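Local coordinates for protein aminotransferase class-III (Sphaerobacter thermophilus DSM 20745, PDB 6K8H) that belongs to the class-III aminotransferases, which share the fold type I aminotransferase architecture, and binds (5-hydroxy-4,6-dimethylpyridin-3-yl)methyl dihydrogen phosphate in its pocket, at residues P46-A49 against V55-D58; A161-Q166 against A189-V194; V195-P198 against G204-R207; E355-E360 against D435-A440; H377-P382 against S389-Q394. One frame throughout, in Å; residues are numbered along the deposited sequence.

Contact 1 of 5, residues P46-A49 against V55-D58; sequences PYAA and VIVD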
# COMPACT_ATOMS: atom_id res chain seq x y z
N PRO B 46 -4.05 19.11 -15.45
CA PRO B 46 -4.12 18.45 -16.75
C PRO B 46 -4.24 16.94 -16.56
O PRO B 46 -3.84 16.40 -15.53
CB PRO B 46 -2.79 18.84 -17.40
CG PRO B 46 -1.84 18.85 -16.21
CD PRO B 46 -2.66 19.40 -15.06
N TYR B 47 -4.78 16.26 -17.57
CA TYR B 47 -4.97 14.81 -17.51
C TYR B 47 -4.01 14.13 -18.48
O TYR B 47 -3.90 14.56 -19.64
CB TYR B 47 -6.42 14.42 -17.82
CG TYR B 47 -7.31 14.57 -16.61
CD1 TYR B 47 -7.65 15.84 -16.13
CD2 TYR B 47 -7.76 13.46 -15.91
CE1 TYR B 47 -8.43 15.99 -14.99
CE2 TYR B 47 -8.55 13.61 -14.78
CZ TYR B 47 -8.88 14.87 -14.33
OH TYR B 47 -9.66 15.00 -13.19
N ALA B 48 -3.31 13.11 -18.01
CA ALA B 48 -2.39 12.36 -18.85
C ALA B 48 -3.17 11.42 -19.75
O ALA B 48 -4.09 10.73 -19.29
CB ALA B 48 -1.39 11.57 -18.01
N ALA B 49 -2.81 11.39 -21.02
CA ALA B 49 -3.41 10.44 -21.96
C ALA B 49 -2.51 9.25 -22.21
O ALA B 49 -2.98 8.11 -22.22
CB ALA B 49 -3.75 11.15 -23.28
N VAL B 55 8.53 11.40 -23.10
CA VAL B 55 7.48 12.35 -23.45
C VAL B 55 6.16 11.90 -22.82
O VAL B 55 5.76 10.74 -22.98
CB VAL B 55 7.33 12.50 -24.97
CG1 VAL B 55 6.19 13.43 -25.30
CG2 VAL B 55 8.64 13.02 -25.58
N ILE B 56 5.49 12.83 -22.14
CA ILE B 56 4.14 12.62 -21.62
C ILE B 56 3.17 13.46 -22.45
O ILE B 56 3.43 14.64 -22.75
CB ILE B 56 4.05 12.97 -20.12
CG1 ILE B 56 2.66 12.67 -19.57
CG2 ILE B 56 4.43 14.43 -19.83
CD1 ILE B 56 2.61 12.56 -18.02
N VAL B 57 2.03 12.86 -22.82
CA VAL B 57 1.02 13.46 -23.69
C VAL B 57 -0.28 13.57 -22.90
O VAL B 57 -0.79 12.56 -22.40
CB VAL B 57 0.81 12.62 -24.96
CG1 VAL B 57 -0.21 13.28 -25.90
CG2 VAL B 57 2.14 12.39 -25.68
N ASP B 58 -0.82 14.79 -22.83
CA ASP B 58 -2.01 15.00 -22.03
C ASP B 58 -3.27 14.83 -22.88
O ASP B 58 -3.21 14.64 -24.10
CB ASP B 58 -1.94 16.36 -21.27
CG ASP B 58 -2.25 17.61 -22.11
OD1 ASP B 58 -2.72 17.54 -23.27
OD2 ASP B 58 -2.01 18.71 -21.55
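Ala48 and Asp58 face each other as an antiparallel non-hydrogen-bonded pair, CA to CA 4.2 Å, and their side chains diverge. The Ala48 methyl turns to the side of Ile56, whose chain is extended with CG1 anti to the backbone N (chi1 -177°); this carries CD1 to 4.1 Å from Ala48 CB. Phe97 of the second subunit packs on both residues, so this apolar patch belongs to the dimer interface as well as to the hairpin. Asp58 behaves differently. Its CB lies 3.1 Å from Tyr47 O, against the backbone rather than a side chain, and its carboxylate passes beside Pro46, with Pro46 CB 4.2 Å from Asp58 OD2. The Tyr47 ring leads away from this strand pair and packs on helix 18-29. Ala49 points its CB toward the partner strand, 3.4 Å from Val57 O. The one hydrogen bond between the segments runs from Ala49 N to Val57 O, 2.7 Å, and belongs to the hairpin of strands 48-52 and 55-58. The Asp58 carboxylate finds its partners beyond the pair: OD1 accepts a hydrogen bond from Glu62 N, and OD2 forms a salt bridge with Arg64, so the charge of this buried group is probably balanced by the next strand.

Contact 2 of 5, residues A161-Q166 against A189-V194; sequences AEVSTQ and AVLDSV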
# COMPACT_ATOMS: atom_id res chain seq x y z
N ALA B 161 4.80 8.32 10.76
CA ALA B 161 5.84 8.79 9.85
C ALA B 161 5.55 10.18 9.29
O ALA B 161 6.48 10.86 8.84
CB ALA B 161 6.01 7.80 8.70
N GLU B 162 4.30 10.63 9.32
CA GLU B 162 3.96 11.90 8.70
C GLU B 162 3.93 13.07 9.67
O GLU B 162 3.76 14.22 9.22
CB GLU B 162 2.62 11.77 7.97
CG GLU B 162 1.44 11.64 8.89
CD GLU B 162 0.12 11.60 8.15
OE1 GLU B 162 0.12 11.56 6.91
OE2 GLU B 162 -0.93 11.59 8.83
N VAL B 163 4.13 12.85 10.98
CA VAL B 163 4.16 13.96 11.93
C VAL B 163 5.21 14.97 11.50
O VAL B 163 6.33 14.60 11.14
CB VAL B 163 4.42 13.44 13.36
CG1 VAL B 163 4.85 14.58 14.28
CG2 VAL B 163 3.19 12.76 13.92
N SER B 164 4.84 16.26 11.49
CA SER B 164 5.74 17.35 11.11
C SER B 164 6.24 17.24 9.67
O SER B 164 7.34 17.70 9.35
CB SER B 164 6.93 17.46 12.08
OG SER B 164 6.51 17.86 13.37
N THR B 165 5.46 16.63 8.77
CA THR B 165 5.84 16.65 7.36
C THR B 165 5.97 18.09 6.86
O THR B 165 6.88 18.42 6.09
CB THR B 165 4.82 15.89 6.50
OG1 THR B 165 4.84 14.50 6.84
CG2 THR B 165 5.16 16.05 5.02
N GLN B 166 5.08 18.96 7.31
CA GLN B 166 5.23 20.39 7.16
C GLN B 166 5.63 20.95 8.52
O GLN B 166 4.87 20.84 9.49
CB GLN B 166 3.94 21.04 6.65
CG GLN B 166 3.83 22.50 6.98
CD GLN B 166 2.97 23.26 6.00
OE1 GLN B 166 2.56 22.72 4.97
NE2 GLN B 166 2.68 24.52 6.32
N ALA B 189 -1.74 11.48 21.35
CA ALA B 189 -0.83 10.37 21.66
C ALA B 189 0.07 10.03 20.48
O ALA B 189 1.21 9.57 20.67
CB ALA B 189 -1.63 9.15 22.12
N VAL B 190 -0.41 10.25 19.25
CA VAL B 190 0.46 10.09 18.09
C VAL B 190 1.53 11.18 18.06
O VAL B 190 2.71 10.90 17.84
CB VAL B 190 -0.37 10.06 16.79
CG1 VAL B 190 0.53 10.14 15.58
CG2 VAL B 190 -1.19 8.78 16.75
N LEU B 191 1.13 12.43 18.24
CA LEU B 191 2.09 13.53 18.30
C LEU B 191 3.13 13.31 19.40
O LEU B 191 4.34 13.51 19.19
CB LEU B 191 1.36 14.86 18.53
CG LEU B 191 0.47 15.41 17.42
CD1 LEU B 191 -0.14 16.72 17.87
CD2 LEU B 191 1.25 15.58 16.11
N ASP B 192 2.68 12.91 20.59
CA ASP B 192 3.56 12.66 21.72
C ASP B 192 4.50 11.49 21.49
O ASP B 192 5.55 11.44 22.14
CB ASP B 192 2.74 12.39 23.00
CG ASP B 192 1.98 13.62 23.49
OD1 ASP B 192 2.20 14.73 22.96
OD2 ASP B 192 1.15 13.46 24.42
N SER B 193 4.14 10.54 20.62
CA SER B 193 5.03 9.41 20.38
C SER B 193 6.15 9.69 19.36
O SER B 193 6.95 8.79 19.11
CB SER B 193 4.24 8.18 19.92
OG SER B 193 3.82 8.37 18.58
N VAL B 194 6.21 10.87 18.74
CA VAL B 194 7.18 11.14 17.68
C VAL B 194 8.12 12.24 18.15
O VAL B 194 7.67 13.32 18.55
CB VAL B 194 6.51 11.51 16.34
CG1 VAL B 194 7.57 11.78 15.27
CG2 VAL B 194 5.59 10.40 15.89
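Val163 alone in 161-166 meets 189-194, where it packs on Val190, Leu191 and Val194 beside the edge of the seven-stranded sheet of the fold type I aminotransferase domain. Along the segment, Ala161 turns away from this contact toward helix 127-142, and its carbonyl accepts a hydrogen bond from Lys149 NZ. Glu162 opens a type II beta turn that ends at Thr165; its carboxylate forms a salt bridge with Lys136 of the second subunit, while its carbonyl O takes both Thr165 N and Thr165 OG1, the hydroxyl at 2.6 Å, from the same face of the carbonyl plane. Val163, second in the turn, points its side chain at the end of helix 188-192 and the start of strand 194-197. Ser164 follows with the positive phi of 62° that the third position of such a turn adopts, and its hydroxyl bonds to Val178 O and Thr180 N. On the opposing side, helix 188-192 gives way to strand 194-197, and Ser193 OG folds back to Val190 O at 2.9 Å. Val163 and Val194 reach toward each other tip to tip. Val163 CG2, beside its own backbone N, touches Val194 CG2 at 3.9 Å, Val190 CG1 at 4.1 Å and Leu191 CD2 at 4.1 Å.

Contact 3 of 5, residues V195-P198 against G204-R207; sequences VVLP and GTER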
# COMPACT_ATOMS: atom_id res chain seq x y z
N VAL B 195 9.42 11.94 18.16
CA VAL B 195 10.46 12.91 18.49
C VAL B 195 10.96 13.54 17.19
O VAL B 195 11.50 12.83 16.33
CB VAL B 195 11.63 12.24 19.25
CG1 VAL B 195 12.77 13.25 19.52
CG2 VAL B 195 11.15 11.61 20.56
N VAL B 196 10.79 14.85 17.05
CA VAL B 196 11.11 15.56 15.81
C VAL B 196 12.48 16.23 15.95
O VAL B 196 12.66 17.12 16.80
CB VAL B 196 10.03 16.59 15.45
CG1 VAL B 196 10.31 17.18 14.08
CG2 VAL B 196 8.64 15.95 15.47
N LEU B 197 13.43 15.82 15.11
CA LEU B 197 14.83 16.20 15.10
C LEU B 197 15.12 17.23 14.02
O LEU B 197 14.38 17.35 13.04
CB LEU B 197 15.72 14.97 14.87
CG LEU B 197 15.42 13.71 15.68
CD1 LEU B 197 16.16 12.52 15.10
CD2 LEU B 197 15.80 13.92 17.13
N PRO B 198 16.19 18.02 14.19
CA PRO B 198 16.57 18.98 13.14
C PRO B 198 17.55 18.41 12.11
O PRO B 198 18.68 18.04 12.47
CB PRO B 198 17.21 20.13 13.94
CG PRO B 198 17.77 19.46 15.18
CD PRO B 198 16.91 18.23 15.45
N GLY B 204 21.62 19.49 18.07
CA GLY B 204 20.25 19.31 18.52
C GLY B 204 19.77 17.88 18.36
O GLY B 204 19.07 17.34 19.23
N THR B 205 20.15 17.23 17.25
CA THR B 205 19.80 15.84 17.02
C THR B 205 20.32 14.95 18.15
O THR B 205 19.58 14.13 18.71
CB THR B 205 20.37 15.38 15.67
OG1 THR B 205 19.64 16.02 14.61
CG2 THR B 205 20.29 13.88 15.51
N GLU B 206 21.59 15.12 18.52
CA GLU B 206 22.18 14.32 19.59
C GLU B 206 21.51 14.61 20.93
O GLU B 206 21.21 13.67 21.68
CB GLU B 206 23.68 14.56 19.67
CG GLU B 206 24.47 13.87 18.56
CD GLU B 206 25.97 13.93 18.77
OE1 GLU B 206 26.45 14.86 19.47
OE2 GLU B 206 26.68 13.05 18.24
N ARG B 207 21.26 15.88 21.23
CA ARG B 207 20.65 16.20 22.52
C ARG B 207 19.26 15.58 22.64
O ARG B 207 18.90 15.04 23.70
CB ARG B 207 20.59 17.71 22.72
CG ARG B 207 21.94 18.41 22.98
CD ARG B 207 21.74 19.91 23.22
NE ARG B 207 21.64 20.66 21.96
CZ ARG B 207 20.83 21.70 21.75
NH1 ARG B 207 20.02 22.13 22.71
NH2 ARG B 207 20.83 22.31 20.56
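The peptide plane joining Gly204 to Thr205 has the CG-CD rim of the Pro198 ring over one of its faces, with Pro198 CG 4.1 Å from Gly204 C and Pro198 CD 3.8 Å from Thr205 N. The ring is set obliquely to the Thr205 side chain, and CD also stands 3.6 Å from Thr205 OG1. With no side chain on Gly204, the proline comes directly against the helix backbone. The contact packs the end of strand 194-197, at the edge of the seven-stranded sheet, on the first turns of helix 202-211 in a beta-alpha unit; the chain then continues to the parallel strand 216-221, making a beta-alpha-beta crossover past strand 146-150. Thr205 holds OG1 anti to the carbonyl carbon (chi1 -70°), which turns the hydroxyl back to the start of the helix, where it is hydrogen-bonded to Asp201 O. Pro198 O lies 3.1 Å from Thr205 OG1, a second carbonyl oxygen near this buried hydroxyl. Leu197 points from the strand to the helix; its CB is 4.1 Å from Thr205 OG1 and its CD2 4.1 Å from Thr205 O. Helix 235-248 adds Phe237 and Leu241 on Thr205, and Phe150 of the neighbouring strand touches both Leu197 and Thr205.

Contact 4 of 5, residues E355-E360 against D435-A440; sequences EEVLRE and DAFAAA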
# COMPACT_ATOMS: atom_id res chain seq x y z
N GLU B 355 22.63 26.61 -13.88
CA GLU B 355 23.39 27.62 -13.15
C GLU B 355 23.89 28.71 -14.09
O GLU B 355 23.88 29.89 -13.75
CB GLU B 355 24.58 26.98 -12.42
CG GLU B 355 24.19 26.16 -11.19
CD GLU B 355 25.34 25.29 -10.69
OE1 GLU B 355 26.37 25.20 -11.40
OE2 GLU B 355 25.20 24.70 -9.59
N GLU B 356 24.31 28.32 -15.30
CA GLU B 356 24.75 29.33 -16.27
C GLU B 356 23.59 30.22 -16.71
O GLU B 356 23.78 31.42 -16.89
CB GLU B 356 25.42 28.66 -17.47
CG GLU B 356 25.72 29.60 -18.64
CD GLU B 356 26.73 30.70 -18.30
OE1 GLU B 356 27.32 30.67 -17.20
OE2 GLU B 356 26.94 31.60 -19.16
N VAL B 357 22.39 29.65 -16.88
CA VAL B 357 21.22 30.47 -17.26
C VAL B 357 20.92 31.49 -16.17
O VAL B 357 20.66 32.67 -16.45
CB VAL B 357 19.99 29.58 -17.52
CG1 VAL B 357 18.70 30.41 -17.53
CG2 VAL B 357 20.13 28.83 -18.83
N LEU B 358 20.96 31.05 -14.91
CA LEU B 358 20.74 31.97 -13.80
C LEU B 358 21.82 33.05 -13.76
O LEU B 358 21.52 34.23 -13.53
CB LEU B 358 20.73 31.19 -12.48
CG LEU B 358 19.58 30.20 -12.28
CD1 LEU B 358 19.87 29.29 -11.09
CD2 LEU B 358 18.27 30.96 -12.05
N ARG B 359 23.06 32.66 -13.98
CA ARG B 359 24.16 33.65 -13.92
C ARG B 359 23.98 34.68 -15.04
O ARG B 359 24.02 35.84 -14.75
CB ARG B 359 25.51 32.95 -14.10
CG ARG B 359 26.68 33.90 -13.97
CD ARG B 359 27.94 33.39 -14.66
NE ARG B 359 27.81 33.36 -16.10
CZ ARG B 359 27.87 34.43 -16.88
NH1 ARG B 359 28.08 35.63 -16.37
NH2 ARG B 359 27.72 34.30 -18.18
N GLU B 360 23.72 34.23 -16.25
CA GLU B 360 23.56 35.15 -17.41
C GLU B 360 22.36 36.08 -17.20
O GLU B 360 22.44 37.21 -17.65
CB GLU B 360 23.47 34.44 -18.75
CG GLU B 360 23.84 35.37 -19.90
CD GLU B 360 23.06 35.19 -21.19
OE1 GLU B 360 23.24 35.99 -22.14
OE2 GLU B 360 22.27 34.25 -21.26
N ASP B 435 17.23 25.32 -22.33
CA ASP B 435 16.69 26.39 -23.18
C ASP B 435 15.30 26.82 -22.71
O ASP B 435 15.00 28.03 -22.64
CB ASP B 435 16.63 25.92 -24.63
CG ASP B 435 18.02 25.78 -25.26
OD1 ASP B 435 19.01 26.20 -24.62
OD2 ASP B 435 18.11 25.24 -26.38
N ALA B 436 14.44 25.84 -22.39
CA ALA B 436 13.09 26.17 -21.92
C ALA B 436 13.13 26.90 -20.59
O ALA B 436 12.29 27.76 -20.34
CB ALA B 436 12.25 24.90 -21.82
N PHE B 437 14.09 26.56 -19.72
CA PHE B 437 14.21 27.24 -18.44
C PHE B 437 14.62 28.69 -18.64
O PHE B 437 14.09 29.59 -17.97
CB PHE B 437 15.21 26.53 -17.53
CG PHE B 437 15.43 27.23 -16.21
CD1 PHE B 437 14.49 27.15 -15.20
CD2 PHE B 437 16.57 27.99 -15.99
CE1 PHE B 437 14.66 27.82 -14.01
CE2 PHE B 437 16.75 28.67 -14.78
CZ PHE B 437 15.80 28.58 -13.80
N ALA B 438 15.55 28.95 -19.56
CA ALA B 438 15.92 30.33 -19.87
C ALA B 438 14.71 31.13 -20.35
O ALA B 438 14.45 32.25 -19.88
CB ALA B 438 17.03 30.34 -20.93
N ALA B 439 13.93 30.54 -21.26
CA ALA B 439 12.74 31.24 -21.73
C ALA B 439 11.73 31.45 -20.60
O ALA B 439 11.09 32.51 -20.52
CB ALA B 439 12.11 30.48 -22.89
N ALA B 440 11.57 30.45 -19.72
CA ALA B 440 10.60 30.56 -18.63
C ALA B 440 11.01 31.63 -17.62
O ALA B 440 10.16 32.32 -17.06
CB ALA B 440 10.45 29.21 -17.93
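Val357 is the bump that fits between Phe437 and Ala438 where helices 337-361 and 427-445 pack side by side in the C-terminal region, which has the helix-and-sheet build of the small domain of fold type I aminotransferases. The axes of the two short segments run in nearly the same direction, at 28°, and approach to 9.8 Å. Val357 CG1, anti to the backbone N (chi1 165°), enters the notch formed by the Phe437 ring and the Ala438 backbone, touching Phe437 CD2 at 3.6 Å and Ala438 CA at 3.6 Å. Val357 also straddles the Ala438 methyl, with CG1 at 3.8 Å and CG2 at 4.0 Å from Ala438 CB. Val434 and Leu441 of the same helix as Ala438 extend the hollow around Val357. On the side of helix 337-361 away from the partner, Arg359 forms a side-on salt bridge with Glu356 through NE and NH2, one nitrogen to each carboxylate oxygen. Phe437 in turn reaches across to Leu358, with Val402 of helix 393-408 also against it. Leu358 and Phe437 cross at about a right angle, and Leu358 CD2 comes to the ring edge, in plane, 3.9 Å from Phe437 CZ.

Contact 5 of 5, residues H377-P382 against S389-Q394; sequences HLHQRP and SVLSAQ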
# COMPACT_ATOMS: atom_id res chain seq x y z
N HIS B 377 16.61 26.21 -7.31
CA HIS B 377 16.26 27.13 -6.25
C HIS B 377 16.44 28.55 -6.76
O HIS B 377 17.48 28.85 -7.36
CB HIS B 377 17.15 26.91 -5.03
CG HIS B 377 17.18 25.49 -4.56
ND1 HIS B 377 16.17 24.93 -3.81
CD2 HIS B 377 18.11 24.51 -4.72
CE1 HIS B 377 16.47 23.67 -3.53
NE2 HIS B 377 17.64 23.39 -4.08
N LEU B 378 15.45 29.40 -6.52
CA LEU B 378 15.51 30.80 -6.96
C LEU B 378 15.89 31.73 -5.82
O LEU B 378 15.37 32.84 -5.68
CB LEU B 378 14.20 31.21 -7.62
CG LEU B 378 13.91 30.28 -8.81
CD1 LEU B 378 12.73 30.77 -9.62
CD2 LEU B 378 15.14 30.14 -9.71
N HIS B 379 16.81 31.26 -4.97
CA HIS B 379 17.40 32.03 -3.90
C HIS B 379 18.80 31.48 -3.67
O HIS B 379 19.19 30.45 -4.24
CB HIS B 379 16.56 31.95 -2.62
CG HIS B 379 16.48 30.57 -2.06
ND1 HIS B 379 17.53 29.98 -1.38
CD2 HIS B 379 15.49 29.64 -2.10
CE1 HIS B 379 17.19 28.76 -1.01
NE2 HIS B 379 15.96 28.53 -1.44
N GLN B 380 19.58 32.18 -2.84
CA GLN B 380 20.94 31.76 -2.55
C GLN B 380 21.14 31.52 -1.05
O GLN B 380 22.24 31.74 -0.52
CB GLN B 380 21.94 32.78 -3.10
CG GLN B 380 22.12 32.62 -4.61
CD GLN B 380 23.02 33.65 -5.25
OE1 GLN B 380 23.12 34.79 -4.80
NE2 GLN B 380 23.68 33.25 -6.33
N ARG B 381 20.09 31.06 -0.36
CA ARG B 381 20.24 30.70 1.05
C ARG B 381 20.93 29.34 1.18
O ARG B 381 20.66 28.43 0.40
CB ARG B 381 18.89 30.65 1.75
CG ARG B 381 18.18 31.98 1.74
CD ARG B 381 16.90 31.96 2.58
NE ARG B 381 15.89 31.08 2.01
CZ ARG B 381 15.05 31.43 1.05
NH1 ARG B 381 15.10 32.65 0.52
NH2 ARG B 381 14.14 30.56 0.61
N PRO B 382 21.83 29.20 2.16
CA PRO B 382 22.47 27.89 2.40
C PRO B 382 21.46 26.89 2.93
O PRO B 382 20.94 27.04 4.04
CB PRO B 382 23.55 28.21 3.44
CG PRO B 382 23.07 29.46 4.13
CD PRO B 382 22.18 30.20 3.18
N SER B 389 14.99 26.28 3.55
CA SER B 389 14.31 25.73 2.38
C SER B 389 12.88 26.25 2.24
O SER B 389 12.29 26.09 1.18
CB SER B 389 14.32 24.19 2.39
OG SER B 389 13.70 23.65 3.54
N VAL B 390 12.32 26.84 3.30
CA VAL B 390 10.96 27.37 3.23
C VAL B 390 10.93 28.63 2.38
O VAL B 390 11.76 29.54 2.55
CB VAL B 390 10.41 27.65 4.64
CG1 VAL B 390 8.97 28.11 4.54
CG2 VAL B 390 10.51 26.39 5.51
N LEU B 391 9.95 28.73 1.50
CA LEU B 391 9.86 29.83 0.55
C LEU B 391 8.94 30.93 1.07
O LEU B 391 7.90 30.67 1.69
CB LEU B 391 9.35 29.34 -0.81
CG LEU B 391 10.22 28.32 -1.54
CD1 LEU B 391 9.74 28.08 -2.96
CD2 LEU B 391 11.68 28.77 -1.53
N SER B 392 9.33 32.18 0.79
CA SER B 392 8.47 33.32 1.06
C SER B 392 7.33 33.36 0.04
O SER B 392 7.33 32.62 -0.95
CB SER B 392 9.28 34.61 1.01
OG SER B 392 9.78 34.82 -0.31
N ALA B 393 6.37 34.25 0.29
CA ALA B 393 5.28 34.45 -0.67
C ALA B 393 5.80 34.88 -2.03
O ALA B 393 5.37 34.35 -3.06
CB ALA B 393 4.29 35.48 -0.13
N GLN B 394 6.76 35.81 -2.05
CA GLN B 394 7.33 36.27 -3.31
C GLN B 394 8.02 35.12 -4.04
O GLN B 394 7.90 34.99 -5.27
CB GLN B 394 8.34 37.39 -3.06
CG GLN B 394 9.21 37.70 -4.26
CD GLN B 394 10.06 38.93 -4.08
OE1 GLN B 394 11.29 38.87 -4.05
NE2 GLN B 394 9.41 40.07 -3.97
O HOH W 1 13.92 26.74 -0.72
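The backbones around His379 and Leu391 pass at a distance, with CA atoms 9.0 Å apart, and those of Arg381 and Ser389 at 7.9 Å, and the contact is made by side chains and one water. Segment 377-382 leaves strand 373-377 as irregular chain; segment 389-394 runs extended from Val390 until Ser392, the N-cap of helix 393-408. Within the first segment His379 has CG between its backbone N and carbonyl carbon (chi1 64°). That torsion folds the ring over its own chain, and ND1 accepts the Arg381 backbone N, in the ring plane, at 3.0 Å with an N-H...N angle of 155°. One face of the imidazole carries Arg381 NH2, 3.1 Å above the plane and offset toward the rim; His377 CB lies over the opposite face. From the other segment Leu391 reaches in with CD2, which stands 3.9 Å from His379 CD2 and, at the edge of the guanidinium and in its plane, 3.7 Å from Arg381 NH2. A water links His379 NE2 at 2.8 Å to Ser389 O, to which it donates. Arg381 NE bonds to Asn388 O. Ser392 OG caps a backbone N just past the segment and Glu395 accepts Ser392 N, the reciprocal pattern of a capping box. The bonds at both ring nitrogens of His379 probably fix the rotation of the imidazole, while the salt bridge from Arg381 NH1 to Glu395 ties the loop to the start of helix 393-408 and probably balances the arginine's charge.

In the fold
Along the chain contacts 1, 2 and 3 follow one another, then contact 4 brackets contact 5: segments 377-382 and 389-394 both fall between 355-360 and 435-440. Contacts 2 and 3 are neighbours, centres 14 Å apart, because strand 194-197 follows helix 188-192; Ser164 OG touches Val196 CG2 at 3.5 Å, joining them at the edge of the seven-stranded sheet. Contacts 4 and 5, centres 17 Å apart, meet through Leu358 and Leu378 in the C-terminal helix-and-sheet region. Contact 1 lies in the separate four-stranded sheet, about 42 Å from contact 3 between centres. Contacts 1 and 2 both touch the second subunit, so the dimer interface draws on distant parts of the fold.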